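Local coordinates for protein putative sulfurtransferase DsrE (Allochromatium vinosum, PDB 2HY5) that is of uncertain function but is probably a sulfur carrier or sulfurtransferase that could take part in the oxidation of intracellular sulfur, at residues Arg36-His41 with Ser110-Leu115; Met75-Ala80 with Pro105-Ser110; Asp42-Ser47 with Gln83-Val88. All blocks are in the same frame, centred on the assembly; numbering follows the deposited sequence.

Interaction 1. Residues Arg36-His41 with Ser110-Leu115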
loop_
_atom_site.group_PDB
_atom_site.type_symbol
_atom_site.label_atom_id
_atom_site.label_comp_id
_atom_site.label_asym_id
_atom_site.label_seq_id
_atom_site.Cartn_x
_atom_site.Cartn_y
_atom_site.Cartn_z
ATOM N N ARG A 36 13.976 20.928 3.529
ATOM C CA ARG A 36 14.479 19.660 3.021
ATOM C C ARG A 36 13.333 18.753 2.590
ATOM O O ARG A 36 12.258 18.779 3.185
ATOM C CB ARG A 36 15.307 18.968 4.112
ATOM C CG ARG A 36 15.891 17.594 3.753
ATOM C CD ARG A 36 16.923 17.186 4.808
ATOM N NE ARG A 36 18.031 18.137 4.811
ATOM C CZ ARG A 36 18.666 18.573 5.895
ATOM N NH1 ARG A 36 18.322 18.147 7.101
ATOM N NH2 ARG A 36 19.638 19.467 5.765
ATOM N N VAL A 37 13.570 17.985 1.533
ATOM C CA VAL A 37 12.606 17.018 1.029
ATOM C C VAL A 37 13.312 15.702 1.317
ATOM O O VAL A 37 14.379 15.427 0.764
ATOM C CB VAL A 37 12.383 17.156 -0.491
ATOM C CG1 VAL A 37 11.335 16.152 -0.953
ATOM C CG2 VAL A 37 11.940 18.568 -0.829
ATOM N N PHE A 38 12.729 14.902 2.199
ATOM C CA PHE A 38 13.342 13.645 2.589
ATOM C C PHE A 38 12.567 12.431 2.092
ATOM O O PHE A 38 11.371 12.306 2.340
ATOM C CB PHE A 38 13.472 13.600 4.113
ATOM C CG PHE A 38 14.359 12.503 4.612
ATOM C CD1 PHE A 38 13.876 11.207 4.755
ATOM C CD2 PHE A 38 15.693 12.759 4.908
ATOM C CE1 PHE A 38 14.711 10.179 5.186
ATOM C CE2 PHE A 38 16.540 11.741 5.340
ATOM C CZ PHE A 38 16.050 10.447 5.479
ATOM N N PHE A 39 13.258 11.549 1.377
ATOM C CA PHE A 39 12.632 10.344 0.850
ATOM C C PHE A 39 12.997 9.147 1.714
ATOM O O PHE A 39 14.175 8.853 1.923
ATOM C CB PHE A 39 13.059 10.111 -0.602
ATOM C CG PHE A 39 12.677 11.231 -1.529
ATOM C CD1 PHE A 39 13.511 12.331 -1.697
ATOM C CD2 PHE A 39 11.467 11.204 -2.205
ATOM C CE1 PHE A 39 13.144 13.387 -2.534
ATOM C CE2 PHE A 39 11.092 12.251 -3.042
ATOM C CZ PHE A 39 11.931 13.345 -3.204
ATOM N N TYR A 40 11.972 8.466 2.222
ATOM C CA TYR A 40 12.157 7.310 3.094
ATOM C C TYR A 40 11.316 6.134 2.589
ATOM O O TYR A 40 10.443 6.317 1.745
ATOM C CB TYR A 40 11.752 7.677 4.527
ATOM C CG TYR A 40 12.257 6.718 5.576
ATOM C CD1 TYR A 40 13.560 6.215 5.518
ATOM C CD2 TYR A 40 11.447 6.328 6.643
ATOM C CE1 TYR A 40 14.041 5.350 6.493
ATOM C CE2 TYR A 40 11.924 5.463 7.627
ATOM C CZ TYR A 40 13.220 4.977 7.545
ATOM O OH TYR A 40 13.706 4.122 8.510
ATOM N N HIS A 41 11.571 4.938 3.114
ATOM C CA HIS A 41 10.852 3.736 2.671
ATOM C C HIS A 41 10.996 3.660 1.143
ATOM O O HIS A 41 12.035 4.031 0.601
ATOM C CB HIS A 41 9.363 3.808 3.040
ATOM C CG HIS A 41 9.096 4.034 4.498
ATOM N ND1 HIS A 41 9.511 3.163 5.482
ATOM C CD2 HIS A 41 8.410 5.015 5.134
ATOM C CE1 HIS A 41 9.094 3.595 6.657
ATOM N NE2 HIS A 41 8.422 4.718 6.474
ATOM N N SER A 110 21.921 10.314 2.223
ATOM C CA SER A 110 22.441 10.662 3.533
ATOM C C SER A 110 21.732 9.912 4.653
ATOM O O SER A 110 20.839 9.102 4.404
ATOM C CB SER A 110 22.320 12.168 3.758
ATOM O OG SER A 110 23.098 12.556 4.873
ATOM N N GLY A 111 22.137 10.196 5.886
ATOM C CA GLY A 111 21.555 9.534 7.040
ATOM C C GLY A 111 20.153 9.963 7.428
ATOM O O GLY A 111 19.694 11.060 7.101
ATOM N N LEU A 112 19.475 9.077 8.152
ATOM C CA LEU A 112 18.119 9.319 8.610
ATOM C C LEU A 112 18.099 10.526 9.545
ATOM O O LEU A 112 17.064 11.174 9.724
ATOM C CB LEU A 112 17.600 8.068 9.329
ATOM C CG LEU A 112 16.094 7.876 9.514
ATOM C CD1 LEU A 112 15.372 8.080 8.193
ATOM C CD2 LEU A 112 15.834 6.467 10.053
ATOM N N GLY A 113 19.248 10.828 10.143
ATOM C CA GLY A 113 19.334 11.973 11.032
ATOM C C GLY A 113 18.998 13.285 10.333
ATOM O O GLY A 113 18.629 14.266 10.986
ATOM N N GLN A 114 19.127 13.312 9.009
ATOM C CA GLN A 114 18.815 14.515 8.241
ATOM C C GLN A 114 17.311 14.778 8.266
ATOM O O GLN A 114 16.866 15.913 8.101
ATOM C CB GLN A 114 19.292 14.373 6.789
ATOM C CG GLN A 114 20.801 14.213 6.630
ATOM C CD GLN A 114 21.572 15.405 7.168
ATOM O OE1 GLN A 114 21.519 16.503 6.606
ATOM N NE2 GLN A 114 22.289 15.197 8.266
ATOM N N LEU A 115 16.528 13.723 8.470
ATOM C CA LEU A 115 15.076 13.862 8.535
ATOM C C LEU A 115 14.704 14.483 9.879
ATOM O O LEU A 115 13.965 15.464 9.946
ATOM C CB LEU A 115 14.392 12.497 8.403
ATOM C CG LEU A 115 12.884 12.493 8.690
ATOM C CD1 LEU A 115 12.162 13.366 7.677
ATOM C CD2 LEU A 115 12.354 11.065 8.645
#
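Phe38 of strand 33-39 faces Leu115 in the first turn of helix 113-121, their CA atoms 6.2 Å apart, and Tyr40, just past the strand, faces Leu112 across a wider gap. The Phe38 ring is the centre of the contact. Its CG stands anti to the backbone N (chi1 -167°), which turns the ring toward Leu115. CB of Leu115 sits squarely over one ring face, 3.6 Å from the centroid, a CH-pi contact. Gly111 O and Gln114 CB come to the edge of the same ring. Leu112 places CD1 over one face of Tyr40, offset toward the rim; Leu112 CD1 is 3.5 Å from Tyr40 CE1. The same methyl lies 3.7 Å from Phe38 CZ, so one branch of Leu112 serves both aromatics.

At the other end Arg36 donates from NH1 to Gln114 O (2.8 Å), in the guanidinium plane and on a carbonyl lone pair. Gln114 OE1 lies over a face of that guanidinium and accepts a hydrogen bond from Arg108. Arg36 NE makes a salt bridge to Asp74.

Here the helix start packs on a parallel sheet. Arg36 and Phe38 also touch strand 75-78, Leu115 reaches Gln6 of strand 2-7, and Tyr40 OH bonds to Glu24 O of the DsrF chain.

Interaction 2. Residues Met75-Ala80 with Pro105-Ser110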
loop_
_atom_site.group_PDB
_atom_site.type_symbol
_atom_site.label_atom_id
_atom_site.label_comp_id
_atom_site.label_asym_id
_atom_site.label_seq_id
_atom_site.Cartn_x
_atom_site.Cartn_y
_atom_site.Cartn_z
ATOM N N MET A 75 17.285 17.764 -1.570
ATOM C CA MET A 75 16.557 16.509 -1.700
ATOM C C MET A 75 17.442 15.407 -1.150
ATOM O O MET A 75 18.513 15.129 -1.694
ATOM C CB MET A 75 16.253 16.258 -3.171
ATOM C CG MET A 75 15.729 17.488 -3.867
ATOM S SD MET A 75 14.005 17.326 -4.299
ATOM C CE MET A 75 14.168 16.752 -5.787
ATOM N N VAL A 76 16.986 14.778 -0.074
ATOM C CA VAL A 76 17.766 13.742 0.580
ATOM C C VAL A 76 17.098 12.376 0.546
ATOM O O VAL A 76 15.891 12.247 0.772
ATOM C CB VAL A 76 18.042 14.141 2.049
ATOM C CG1 VAL A 76 19.021 13.164 2.696
ATOM C CG2 VAL A 76 18.585 15.566 2.096
ATOM N N VAL A 77 17.907 11.363 0.254
ATOM C CA VAL A 77 17.453 9.976 0.193
ATOM C C VAL A 77 18.124 9.185 1.314
ATOM O O VAL A 77 19.351 9.193 1.444
ATOM C CB VAL A 77 17.822 9.351 -1.167
ATOM C CG1 VAL A 77 17.426 7.886 -1.203
ATOM C CG2 VAL A 77 17.139 10.126 -2.288
ATOM N N CYS A 78 17.318 8.507 2.130
ATOM C CA CYS A 78 17.835 7.719 3.245
ATOM C C CYS A 78 18.769 6.606 2.773
ATOM O O CYS A 78 18.393 5.782 1.940
ATOM C CB CYS A 78 16.683 7.098 4.031
ATOM S SG CYS A 78 17.240 6.057 5.388
ATOM N N VAL A 79 19.979 6.573 3.320
ATOM C CA VAL A 79 20.951 5.558 2.926
ATOM C C VAL A 79 20.522 4.132 3.269
ATOM O O VAL A 79 20.697 3.218 2.464
ATOM C CB VAL A 79 22.339 5.839 3.558
ATOM C CG1 VAL A 79 22.261 5.732 5.076
ATOM C CG2 VAL A 79 23.364 4.868 3.004
ATOM N N ALA A 80 19.960 3.943 4.460
ATOM C CA ALA A 80 19.516 2.623 4.905
ATOM C C ALA A 80 18.433 2.076 3.986
ATOM O O ALA A 80 18.509 0.935 3.521
ATOM C CB ALA A 80 18.996 2.704 6.335
ATOM N N PRO A 105 21.664 12.829 -10.249
ATOM C CA PRO A 105 22.612 13.808 -9.707
ATOM C C PRO A 105 22.083 14.940 -8.828
ATOM O O PRO A 105 22.854 15.545 -8.083
ATOM C CB PRO A 105 23.333 14.316 -10.957
ATOM C CG PRO A 105 22.298 14.181 -12.024
ATOM C CD PRO A 105 21.716 12.823 -11.721
ATOM N N LYS A 106 20.788 15.226 -8.904
ATOM C CA LYS A 106 20.207 16.290 -8.087
ATOM C C LYS A 106 19.870 15.836 -6.665
ATOM O O LYS A 106 19.633 16.660 -5.778
ATOM C CB LYS A 106 18.947 16.849 -8.755
ATOM C CG LYS A 106 19.190 18.104 -9.579
ATOM C CD LYS A 106 19.700 19.239 -8.694
ATOM C CE LYS A 106 19.935 20.508 -9.493
ATOM N NZ LYS A 106 20.896 20.276 -10.602
ATOM N N PHE A 107 19.846 14.526 -6.448
ATOM C CA PHE A 107 19.534 13.978 -5.133
ATOM C C PHE A 107 20.810 13.559 -4.408
ATOM O O PHE A 107 21.817 13.240 -5.038
ATOM C CB PHE A 107 18.638 12.737 -5.260
ATOM C CG PHE A 107 17.320 12.985 -5.944
ATOM C CD1 PHE A 107 17.259 13.248 -7.308
ATOM C CD2 PHE A 107 16.130 12.909 -5.222
ATOM C CE1 PHE A 107 16.033 13.420 -7.944
ATOM C CE2 PHE A 107 14.906 13.078 -5.848
ATOM C CZ PHE A 107 14.855 13.337 -7.211
ATOM N N ARG A 108 20.765 13.553 -3.081
ATOM C CA ARG A 108 21.919 13.113 -2.309
ATOM C C ARG A 108 21.495 12.039 -1.316
ATOM O O ARG A 108 20.394 12.089 -0.774
ATOM C CB ARG A 108 22.581 14.290 -1.574
ATOM C CG ARG A 108 21.806 14.888 -0.399
ATOM C CD ARG A 108 22.576 16.093 0.177
ATOM N NE ARG A 108 21.893 16.750 1.292
ATOM C CZ ARG A 108 22.016 16.399 2.570
ATOM N NH1 ARG A 108 22.805 15.393 2.920
ATOM N NH2 ARG A 108 21.340 17.054 3.506
ATOM N N ILE A 109 22.358 11.049 -1.117
ATOM C CA ILE A 109 22.094 9.967 -0.172
ATOM C C ILE A 109 22.716 10.344 1.163
ATOM O O ILE A 109 23.900 10.668 1.234
ATOM C CB ILE A 109 22.713 8.628 -0.657
ATOM C CG1 ILE A 109 21.701 7.844 -1.492
ATOM C CG2 ILE A 109 23.112 7.768 0.537
ATOM C CD1 ILE A 109 20.957 8.656 -2.492
ATOM N N SER A 110 21.921 10.314 2.223
ATOM C CA SER A 110 22.441 10.662 3.533
ATOM C C SER A 110 21.732 9.912 4.653
ATOM O O SER A 110 20.839 9.102 4.404
ATOM C CB SER A 110 22.320 12.168 3.758
ATOM O OG SER A 110 23.098 12.556 4.873
HETATM O O HOH W 1 19.722 17.328 -3.024
#
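Val77 and Ile109 form the middle of three parallel bridges between strands 75-78 and 108-110, flanked by Val76 with Arg108 and Cys78 with Ser110. Strand 108-110 is an outermost strand of the sheet within this chain. Four backbone bonds join the two segments: Arg108 N to Met75 O, Val77 N to Arg108 O (2.8 Å), Ser110 N to Val77 O, and Val79 N to Ser110 O. The last bond carries the pairing into the first turn of helix 79-85.

The tight part lies on the face with Val77 and Ile109. CD1 of Ile109 presses on Val77 CB at 3.5 Å, closer than usual for two carbons. Its other branch, CG2, meets Val79 CB at 3.7 Å. Met75 bends at chi2 (-110°) and chi3, which brings CE to 3.7 Å from Phe107 CE2. Its sulfur lies oblique to the ring, 5.2 Å from the centroid, a Met-aromatic contact. Trp64 of helix 60-71 packs on both residues.

The other side opens toward solvent. Partly exposed Arg108 runs extended from CG to NE and lays one guanidinium face over Val76 CG2, 3.4 Å from NH2. Its NE makes a salt bridge to Asp74. Near exposed Lys106, a water donates to both Met75 O and Lys106 O and links the two segments just before the direct backbone bonds begin.

Cys78, by similarity the persulfide-forming cysteine, stands at the N-cap of helix 79-85, and its side chain caps a backbone N of that helix. The bonds from Ser110 N to Val77 O and from Val79 N to Ser110 O hold the backbone on both sides of it. Together with the cap, they would set where the side chain of this probable active cysteine points.

Interaction 3. Residues Asp42-Ser47 with Gln83-Val88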
loop_
_atom_site.group_PDB
_atom_site.type_symbol
_atom_site.label_atom_id
_atom_site.label_comp_id
_atom_site.label_asym_id
_atom_site.label_seq_id
_atom_site.Cartn_x
_atom_site.Cartn_y
_atom_site.Cartn_z
ATOM N N ASP A 42 9.959 3.189 0.452
ATOM C CA ASP A 42 9.993 3.102 -1.010
ATOM C C ASP A 42 10.143 4.485 -1.640
ATOM O O ASP A 42 10.359 4.610 -2.844
ATOM C CB ASP A 42 8.720 2.438 -1.543
ATOM C CG ASP A 42 8.854 0.934 -1.680
ATOM O OD1 ASP A 42 9.922 0.390 -1.322
ATOM O OD2 ASP A 42 7.887 0.296 -2.151
ATOM N N GLY A 43 10.024 5.521 -0.815
ATOM C CA GLY A 43 10.170 6.877 -1.307
ATOM C C GLY A 43 11.530 7.101 -1.942
ATOM O O GLY A 43 11.675 7.949 -2.821
ATOM N N VAL A 44 12.532 6.345 -1.510
ATOM C CA VAL A 44 13.869 6.510 -2.072
ATOM C C VAL A 44 13.897 6.252 -3.580
ATOM O O VAL A 44 14.793 6.732 -4.280
ATOM C CB VAL A 44 14.900 5.575 -1.380
ATOM C CG1 VAL A 44 14.959 5.887 0.113
ATOM C CG2 VAL A 44 14.525 4.118 -1.613
ATOM N N ASN A 45 12.909 5.519 -4.086
ATOM C CA ASN A 45 12.860 5.201 -5.508
ATOM C C ASN A 45 12.521 6.400 -6.402
ATOM O O ASN A 45 12.504 6.284 -7.630
ATOM C CB ASN A 45 11.877 4.044 -5.743
ATOM C CG ASN A 45 12.388 2.718 -5.173
ATOM O OD1 ASN A 45 11.607 1.807 -4.885
ATOM N ND2 ASN A 45 13.704 2.605 -5.022
ATOM N N ASN A 46 12.260 7.551 -5.786
ATOM C CA ASN A 46 11.963 8.768 -6.538
ATOM C C ASN A 46 13.264 9.426 -6.977
ATOM O O ASN A 46 13.244 10.465 -7.635
ATOM C CB ASN A 46 11.216 9.777 -5.667
ATOM C CG ASN A 46 9.760 9.440 -5.510
ATOM O OD1 ASN A 46 8.971 9.618 -6.435
ATOM N ND2 ASN A 46 9.392 8.945 -4.336
ATOM N N SER A 47 14.388 8.816 -6.620
ATOM C CA SER A 47 15.683 9.406 -6.938
ATOM C C SER A 47 16.504 8.718 -8.021
ATOM O O SER A 47 17.647 9.105 -8.262
ATOM C CB SER A 47 16.530 9.494 -5.669
ATOM O OG SER A 47 16.897 8.207 -5.207
ATOM N N GLN A 83 19.901 1.341 0.471
ATOM C CA GLN A 83 20.690 0.117 0.378
ATOM C C GLN A 83 19.793 -1.103 0.263
ATOM O O GLN A 83 20.103 -2.057 -0.441
ATOM C CB GLN A 83 21.595 -0.023 1.602
ATOM C CG GLN A 83 22.729 0.982 1.632
ATOM C CD GLN A 83 23.541 0.909 2.906
ATOM O OE1 GLN A 83 24.601 1.526 3.016
ATOM N NE2 GLN A 83 23.043 0.159 3.881
ATOM N N ARG A 84 18.669 -1.060 0.959
ATOM C CA ARG A 84 17.730 -2.165 0.943
ATOM C C ARG A 84 17.038 -2.276 -0.414
ATOM O O ARG A 84 16.753 -3.375 -0.889
ATOM C CB ARG A 84 16.682 -1.947 2.034
ATOM C CG ARG A 84 16.084 -3.205 2.629
ATOM C CD ARG A 84 15.150 -2.821 3.766
ATOM N NE ARG A 84 15.749 -1.787 4.608
ATOM C CZ ARG A 84 16.280 -1.998 5.808
ATOM N NH1 ARG A 84 16.292 -3.217 6.330
ATOM N NH2 ARG A 84 16.811 -0.987 6.483
ATOM N N ARG A 85 16.805 -1.135 -1.052
ATOM C CA ARG A 85 16.083 -1.106 -2.314
ATOM C C ARG A 85 16.860 -0.959 -3.618
ATOM O O ARG A 85 16.294 -1.138 -4.698
ATOM C CB ARG A 85 15.004 -0.034 -2.213
ATOM C CG ARG A 85 14.045 -0.298 -1.053
ATOM C CD ARG A 85 13.072 0.840 -0.856
ATOM N NE ARG A 85 12.043 0.536 0.139
ATOM C CZ ARG A 85 12.243 0.470 1.452
ATOM N NH1 ARG A 85 13.445 0.680 1.962
ATOM N NH2 ARG A 85 11.217 0.222 2.263
ATOM N N GLY A 86 18.142 -0.628 -3.533
ATOM C CA GLY A 86 18.922 -0.510 -4.748
ATOM C C GLY A 86 19.161 0.877 -5.311
ATOM O O GLY A 86 19.277 1.022 -6.524
ATOM N N ILE A 87 19.212 1.896 -4.460
ATOM C CA ILE A 87 19.501 3.249 -4.933
ATOM C C ILE A 87 20.970 3.422 -4.576
ATOM O O ILE A 87 21.349 3.337 -3.405
ATOM C CB ILE A 87 18.641 4.317 -4.221
ATOM C CG1 ILE A 87 17.173 4.157 -4.629
ATOM C CG2 ILE A 87 19.131 5.715 -4.597
ATOM C CD1 ILE A 87 16.898 4.386 -6.114
ATOM N N VAL A 88 21.793 3.659 -5.592
ATOM C CA VAL A 88 23.234 3.754 -5.400
ATOM C C VAL A 88 23.917 4.949 -6.056
ATOM O O VAL A 88 23.667 5.251 -7.221
ATOM C CB VAL A 88 23.908 2.469 -5.956
ATOM C CG1 VAL A 88 25.406 2.514 -5.727
ATOM C CG2 VAL A 88 23.289 1.232 -5.318
#
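Asp42 and Arg85 form a salt bridge between a 3-10 turn, which follows strand 33-39, and the C-terminal end of helix 79-85. Both elements belong to the alpha/beta fold of the DsrE family and lie beyond the C-terminal ends of neighbouring parallel strands.

The charged contact is one short bond. Arg85 NE donates to Asp42 OD1 at 2.6 Å, with an angle of 154° at the hydrogen. The oxygen lies in the guanidinium plane and uses its anti lone pair, while the carboxylate stands almost perpendicular to that plane (89°). Arg85 reaches it with a chain extended from CG to NE. The far end of this arginine is shared between subunits: NH2 bonds to Gln13 of the second DsrE copy and makes a salt bridge to Glu24 of the DsrF chain.

Van der Waals packing fills the middle. Val44 CG2 touches Arg85 CD at 3.7 Å and Ile87 CG1 at 4.0 Å. The amide end of Asn45 rests its ND2 against CG1 and CD1 of Ile87. Val44 also packs on Val77 of the neighbouring strand.

Hydrogen bonds within the turn keep its shape. Asn46 ND2 donates to Gly43 O, which also accepts from Asn46 N. Ser47 OG donates to Val44 O at 2.7 Å, nearly in line with the carbonyl, and the same OG lies 3.4 Å from Ile87 CG2.

Overall arrangement
The three contacts gather near the C-terminal end of strand 75-78, where Cys78 lies. Interactions 1 and 2 have centres about 7 Å apart and share Ser110. They meet through neighbouring strands 33-39 and 75-78 of one parallel sheet. Interactions 2 and 3 both use helix 79-85, and their centres are about 9 Å apart. Interactions 1 and 3 have centres about 12 Å apart. Along the chain, interactions 2 and 3 are both nested inside the loop closed by interaction 1, and their own segments alternate. Tyr40 touches the sulfur of Cys78, the probable active cysteine, and Val44 lies near it. Interactions 1 and 3, beside it, also reach the DsrF chain.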